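Local coordinates for amidohydrolase (Xanthomonas campestris pv. campestris, PDB 4DZH), which probably deaminates adenosine-type nucleosides such as 5'-methylthioadenosine, as a zinc-dependent hydrolase of the amidohydrolase superfamily, at residues D93-L96 / M97-L100; G255-N258 / D259-A263. All blocks are in the same frame, centred on the assembly; numbering follows the deposited sequence.

Contact 1: residues D93-L96 / M97-L100; sequences DLPL and MVWL
Pro95 O accepts the backbone N-H of Trp99 at 2.9 Å, an i to i+4 bond that is almost straight (176° at the hydrogen) and opens the first turn of helix 96-111. Pro95 is the N-cap of that helix. The same oxygen also takes a weak, strongly bent bond from Val98 N, so two donors share it. One residue on, Leu96 O receives Leu100 N at 2.9 Å, and the helical pattern is established.

Packing follows the same i, i+3 and i, i+4 spacing. CG of the proline ring meets Val98 CG2 at 3.5 Å, tighter than an ordinary carbon contact; that methyl, anti to the carbonyl carbon and beside the valine N, faces the proline ring. Leu94, which precedes the cap, brings its CB only loosely toward the CB of Trp99. On another side of the turn, Leu96 and Leu100 run side by side in the same direction.

Trp99 is the buried residue of the turn. Its NE1 makes a weak hydrogen bond to Ala319 O, and its side chain lies about 5 Å from a bound zinc ion, which places this helix start beside the metal centre of the amidohydrolase barrel. Before the cap, Asp93 turns to the second subunit, where its carboxylate is hydrogen-bonded by Tyr403 OH and Ala349 N of that chain.

With its CG anti to the backbone N (chi1 180°), Leu96 carries CD1 to both Trp99 and Leu100: this methyl approaches the indole obliquely, 3.8 Å from Trp99 CE3, and lies 3.6 Å from Leu100 CD1.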
ATOM      1  N   ASP A  93     -12.358  -3.975 -11.461  1.00 25.37           N
ATOM      2  CA  ASP A  93     -13.345  -4.830 -10.805  1.00 25.57           C
ATOM      3  C   ASP A  93     -14.113  -5.724 -11.776  1.00 29.49           C
ATOM      4  O   ASP A  93     -15.286  -6.020 -11.562  1.00 30.70           O
ATOM      5  CB  ASP A  93     -14.278  -3.972  -9.934  1.00 22.61           C
ATOM      6  CG  ASP A  93     -13.488  -3.083  -8.937  1.00 24.37           C
ATOM      7  OD1 ASP A  93     -12.491  -3.576  -8.365  1.00 26.03           O
ATOM      8  OD2 ASP A  93     -13.849  -1.900  -8.745  1.00 24.34           O
ATOM      9  N   LEU A  94     -13.422  -6.165 -12.825  1.00 28.36           N
ATOM     10  CA  LEU A  94     -14.003  -6.953 -13.912  1.00 28.37           C
ATOM     11  C   LEU A  94     -13.092  -8.175 -14.019  1.00 34.74           C
ATOM     12  O   LEU A  94     -11.873  -8.071 -13.805  1.00 37.47           O
ATOM     13  CB  LEU A  94     -13.916  -6.149 -15.241  1.00 27.55           C
ATOM     14  CG  LEU A  94     -14.678  -4.812 -15.301  1.00 30.36           C
ATOM     15  CD1 LEU A  94     -14.456  -4.083 -16.623  1.00 25.22           C
ATOM     16  CD2 LEU A  94     -16.164  -4.974 -15.028  1.00 34.10           C
ATOM     17  N   PRO A  95     -13.663  -9.336 -14.365  1.00 41.10           N
ATOM     18  CA  PRO A  95     -12.824 -10.528 -14.575  1.00 42.44           C
ATOM     19  C   PRO A  95     -11.844 -10.388 -15.761  1.00 44.22           C
ATOM     20  O   PRO A  95     -12.102  -9.603 -16.682  1.00 45.72           O
ATOM     21  CB  PRO A  95     -13.846 -11.642 -14.806  1.00 41.62           C
ATOM     22  CG  PRO A  95     -15.063 -10.949 -15.294  1.00 42.99           C
ATOM     23  CD  PRO A  95     -15.082  -9.577 -14.683  1.00 39.17           C
ATOM     24  N   LEU A  96     -10.731 -11.119 -15.712  1.00 42.16           N
ATOM     25  CA  LEU A  96      -9.629 -10.956 -16.669  1.00 44.25           C
ATOM     26  C   LEU A  96     -10.037 -10.882 -18.153  1.00 47.68           C
ATOM     27  O   LEU A  96      -9.631  -9.959 -18.866  1.00 48.60           O
ATOM     28  CB  LEU A  96      -8.582 -12.062 -16.470  1.00 45.20           C
ATOM     29  CG  LEU A  96      -7.357 -12.053 -17.388  1.00 46.05           C
ATOM     30  CD1 LEU A  96      -6.436 -10.887 -17.076  1.00 42.60           C
ATOM     31  CD2 LEU A  96      -6.608 -13.373 -17.269  1.00 48.02           C
ATOM     32  N   MET A  97     -10.833 -11.839 -18.624  1.00 49.45           N
ATOM     33  CA  MET A  97     -11.203 -11.837 -20.044  1.00 49.10           C
ATOM     34  C   MET A  97     -12.162 -10.697 -20.435  1.00 47.17           C
ATOM     35  O   MET A  97     -12.139 -10.251 -21.577  1.00 49.47           O
ATOM     36  CB  MET A  97     -11.703 -13.211 -20.523  1.00 52.10           C
ATOM     37  CG  MET A  97     -10.620 -14.312 -20.510  1.00 52.36           C
ATOM     38  SD  MET A  97      -8.978 -13.782 -21.098  1.00 73.79           S
ATOM     39  CE  MET A  97      -9.181 -13.853 -22.897  1.00 51.64           C
ATOM     40  N   VAL A  98     -12.978 -10.208 -19.501  1.00 42.08           N
ATOM     41  CA  VAL A  98     -13.837  -9.055 -19.798  1.00 40.78           C
ATOM     42  C   VAL A  98     -12.992  -7.779 -19.819  1.00 40.95           C
ATOM     43  O   VAL A  98     -13.142  -6.911 -20.715  1.00 36.14           O
ATOM     44  CB  VAL A  98     -14.971  -8.866 -18.772  1.00 40.36           C
ATOM     45  CG1 VAL A  98     -15.892  -7.708 -19.202  1.00 41.79           C
ATOM     46  CG2 VAL A  98     -15.765 -10.143 -18.613  1.00 39.63           C
ATOM     47  N   TRP A  99     -12.118  -7.678 -18.814  1.00 38.34           N
ATOM     48  CA  TRP A  99     -11.121  -6.610 -18.696  1.00 35.62           C
ATOM     49  C   TRP A  99     -10.364  -6.467 -20.012  1.00 37.04           C
ATOM     50  O   TRP A  99     -10.329  -5.386 -20.609  1.00 35.89           O
ATOM     51  CB  TRP A  99     -10.160  -6.932 -17.530  1.00 35.63           C
ATOM     52  CG  TRP A  99      -9.096  -5.934 -17.196  1.00 34.03           C
ATOM     53  CD1 TRP A  99      -9.262  -4.692 -16.641  1.00 34.80           C
ATOM     54  CD2 TRP A  99      -7.680  -6.114 -17.338  1.00 31.36           C
ATOM     55  NE1 TRP A  99      -8.038  -4.087 -16.446  1.00 33.34           N
ATOM     56  CE2 TRP A  99      -7.052  -4.933 -16.875  1.00 26.59           C
ATOM     57  CE3 TRP A  99      -6.884  -7.148 -17.832  1.00 33.08           C
ATOM     58  CZ2 TRP A  99      -5.676  -4.759 -16.903  1.00 29.29           C
ATOM     59  CZ3 TRP A  99      -5.508  -6.974 -17.856  1.00 30.66           C
ATOM     60  CH2 TRP A  99      -4.915  -5.790 -17.380  1.00 32.12           C
ATOM     61  N   LEU A 100      -9.790  -7.571 -20.473  1.00 36.91           N
ATOM     62  CA  LEU A 100      -8.976  -7.555 -21.691  1.00 36.97           C
ATOM     63  C   LEU A 100      -9.803  -7.332 -22.950  1.00 38.31           C
ATOM     64  O   LEU A 100      -9.623  -6.335 -23.660  1.00 36.75           O
ATOM     65  CB  LEU A 100      -8.224  -8.865 -21.828  1.00 37.44           C
ATOM     66  CG  LEU A 100      -7.125  -9.007 -20.787  1.00 40.27           C
ATOM     67  CD1 LEU A 100      -6.669 -10.445 -20.662  1.00 42.84           C
ATOM     68  CD2 LEU A 100      -5.958  -8.100 -21.170  1.00 42.11           C
TER

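Contact 2: residues G255-N258 / D259-A263; sequences GLVN and DRLIA
Leu261 is clamped against the preceding loop by backbone and side chain together. Its N-H bonds Asn258 O at an N to O distance of 3.2 Å, which closes a type I beta turn from Asn258 to Leu261. On the packed side, Leu261 CD2 comes to 3.5 Å from Leu256 O and to 4.4 Å from Val257 CG2. The leucine continues onto Leu227 and Val282, while Val257 reaches Leu248 and Leu251 of the preceding helix.

The Asn258 amide belongs to the gripped turn as well. Its CG sits between the backbone N and carbonyl carbon (chi1 54°), which folds the amide over the turn and lets OD1 accept Arg260 N at 3.2 Å, the donor above the carbonyl plane: an Asx turn laid over the type I turn. The solvent side is the outer bend, at the exposed Asp259. Beyond CB, which lies beside Asn258 OD1, the Arg260 chain extends away from the turn to a salt bridge with Asp222.

Upstream, Gly255 ends helix 247-254 in a Schellman motif at positive phi (83°). The loop is one of the helix-to-strand returns of the TIM barrel, here made with a Schellman cap and a type I turn.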
ATOM      1  N   GLY A 255      14.168 -24.478 -25.274  1.00 33.86           N
ATOM      2  CA  GLY A 255      15.463 -23.924 -24.917  1.00 33.44           C
ATOM      3  C   GLY A 255      15.424 -22.519 -24.337  1.00 32.93           C
ATOM      4  O   GLY A 255      16.395 -21.769 -24.439  1.00 34.52           O
ATOM      5  N   LEU A 256      14.303 -22.154 -23.724  0.56 33.90           N
ATOM      6  CA  LEU A 256      14.165 -20.795 -23.191  0.56 31.53           C
ATOM      7  C   LEU A 256      14.316 -20.643 -21.688  0.56 32.36           C
ATOM      8  O   LEU A 256      14.266 -19.518 -21.176  0.56 29.39           O
ATOM      9  CB  LEU A 256      12.863 -20.158 -23.659  0.56 32.37           C
ATOM     10  CG  LEU A 256      13.126 -19.549 -25.035  0.56 35.10           C
ATOM     11  CD1 LEU A 256      12.555 -20.410 -26.148  0.56 37.42           C
ATOM     12  CD2 LEU A 256      12.638 -18.108 -25.112  0.56 35.71           C
ATOM     13  N   VAL A 257      14.511 -21.748 -20.982  1.00 32.82           N
ATOM     14  CA  VAL A 257      14.720 -21.691 -19.543  1.00 32.21           C
ATOM     15  C   VAL A 257      16.228 -21.709 -19.233  1.00 36.34           C
ATOM     16  O   VAL A 257      16.859 -22.767 -19.237  1.00 37.81           O
ATOM     17  CB  VAL A 257      14.001 -22.857 -18.862  1.00 32.84           C
ATOM     18  CG1 VAL A 257      14.117 -22.799 -17.331  1.00 34.56           C
ATOM     19  CG2 VAL A 257      12.538 -22.878 -19.281  1.00 34.83           C
ATOM     20  N   ASN A 258      16.806 -20.538 -18.960  1.00 33.86           N
ATOM     21  CA  ASN A 258      18.263 -20.414 -18.849  1.00 34.45           C
ATOM     22  C   ASN A 258      18.615 -19.085 -18.171  1.00 33.97           C
ATOM     23  O   ASN A 258      17.719 -18.404 -17.693  1.00 31.34           O
ATOM     24  CB  ASN A 258      18.928 -20.544 -20.221  1.00 36.13           C
ATOM     25  CG  ASN A 258      18.361 -19.581 -21.238  1.00 35.34           C
ATOM     26  OD1 ASN A 258      17.704 -18.612 -20.876  1.00 34.46           O
ATOM     27  ND2 ASN A 258      18.616 -19.831 -22.507  1.00 36.96           N
ATOM     28  N   ASP A 259      19.898 -18.708 -18.155  1.00 37.97           N
ATOM     29  CA  ASP A 259      20.301 -17.466 -17.478  1.00 37.63           C
ATOM     30  C   ASP A 259      20.004 -16.178 -18.256  1.00 36.45           C
ATOM     31  O   ASP A 259      20.512 -15.107 -17.895  1.00 39.04           O
ATOM     32  CB  ASP A 259      21.765 -17.480 -17.026  1.00 38.45           C
ATOM     33  CG  ASP A 259      22.746 -17.661 -18.176  1.00 45.79           C
ATOM     34  OD1 ASP A 259      22.340 -17.587 -19.360  1.00 47.19           O
ATOM     35  OD2 ASP A 259      23.947 -17.853 -17.881  1.00 48.82           O
ATOM     36  N   ARG A 260      19.189 -16.284 -19.304  1.00 32.75           N
ATOM     37  CA  ARG A 260      18.676 -15.100 -20.002  1.00 27.61           C
ATOM     38  C   ARG A 260      17.209 -14.807 -19.672  1.00 27.86           C
ATOM     39  O   ARG A 260      16.702 -13.749 -20.040  1.00 25.24           O
ATOM     40  CB  ARG A 260      18.765 -15.258 -21.505  1.00 30.06           C
ATOM     41  CG  ARG A 260      20.171 -15.350 -22.057  1.00 28.67           C
ATOM     42  CD  ARG A 260      20.164 -15.344 -23.595  1.00 29.64           C
ATOM     43  NE  ARG A 260      21.520 -15.416 -24.128  1.00 32.83           N
ATOM     44  CZ  ARG A 260      22.375 -14.393 -24.131  1.00 34.71           C
ATOM     45  NH1 ARG A 260      22.017 -13.218 -23.619  1.00 33.96           N
ATOM     46  NH2 ARG A 260      23.597 -14.544 -24.649  1.00 36.28           N
ATOM     47  N   LEU A 261      16.523 -15.740 -19.031  1.00 25.27           N
ATOM     48  CA  LEU A 261      15.068 -15.645 -18.863  1.00 26.64           C
ATOM     49  C   LEU A 261      14.663 -14.809 -17.671  1.00 25.01           C
ATOM     50  O   LEU A 261      15.044 -15.100 -16.543  1.00 25.42           O
ATOM     51  CB  LEU A 261      14.422 -17.027 -18.719  1.00 28.72           C
ATOM     52  CG  LEU A 261      12.886 -17.097 -18.638  1.00 28.71           C
ATOM     53  CD1 LEU A 261      12.199 -16.452 -19.875  1.00 22.49           C
ATOM     54  CD2 LEU A 261      12.364 -18.539 -18.422  1.00 29.29           C
ATOM     55  N   ILE A 262      13.845 -13.799 -17.933  1.00 19.72           N
ATOM     56  CA  ILE A 262      13.174 -13.050 -16.879  1.00 23.42           C
ATOM     57  C   ILE A 262      11.715 -13.485 -16.885  1.00 19.90           C
ATOM     58  O   ILE A 262      10.956 -13.106 -17.792  1.00 20.40           O
ATOM     59  CB  ILE A 262      13.260 -11.526 -17.158  1.00 20.27           C
ATOM     60  CG1 ILE A 262      14.696 -11.091 -17.472  1.00 21.36           C
ATOM     61  CG2 ILE A 262      12.648 -10.757 -15.981  1.00 16.76           C
ATOM     62  CD1 ILE A 262      14.809  -9.644 -18.036  1.00 23.08           C
ATOM     63  N   ALA A 263      11.312 -14.302 -15.906  1.00 18.09           N
ATOM     64  CA  ALA A 263       9.989 -14.900 -15.905  1.00 19.29           C
ATOM     65  C   ALA A 263       9.064 -14.098 -15.012  1.00 20.15           C
ATOM     66  O   ALA A 263       9.240 -14.055 -13.793  1.00 20.68           O
ATOM     67  CB  ALA A 263      10.074 -16.346 -15.385  1.00 24.19           C
TER

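How the contacts relate
Following the chain, contact 1 comes first: the loop after strand 69-80 ends there and helix 96-111 begins. Contact 2 lies much later, where helix 247-254 gives way to strand 261-265. The two are in series, so they neither nest nor cross; each closes only its own local turn. They are complementary junctions, one leading from loop into helix and the other from helix into a parallel strand between 225-229 and 283-286. Their centres are 29 Å apart and their nearest atoms about 16 Å. Contact 1 also adjoins the second subunit, whereas no other protein chain of the assembly touches contact 2.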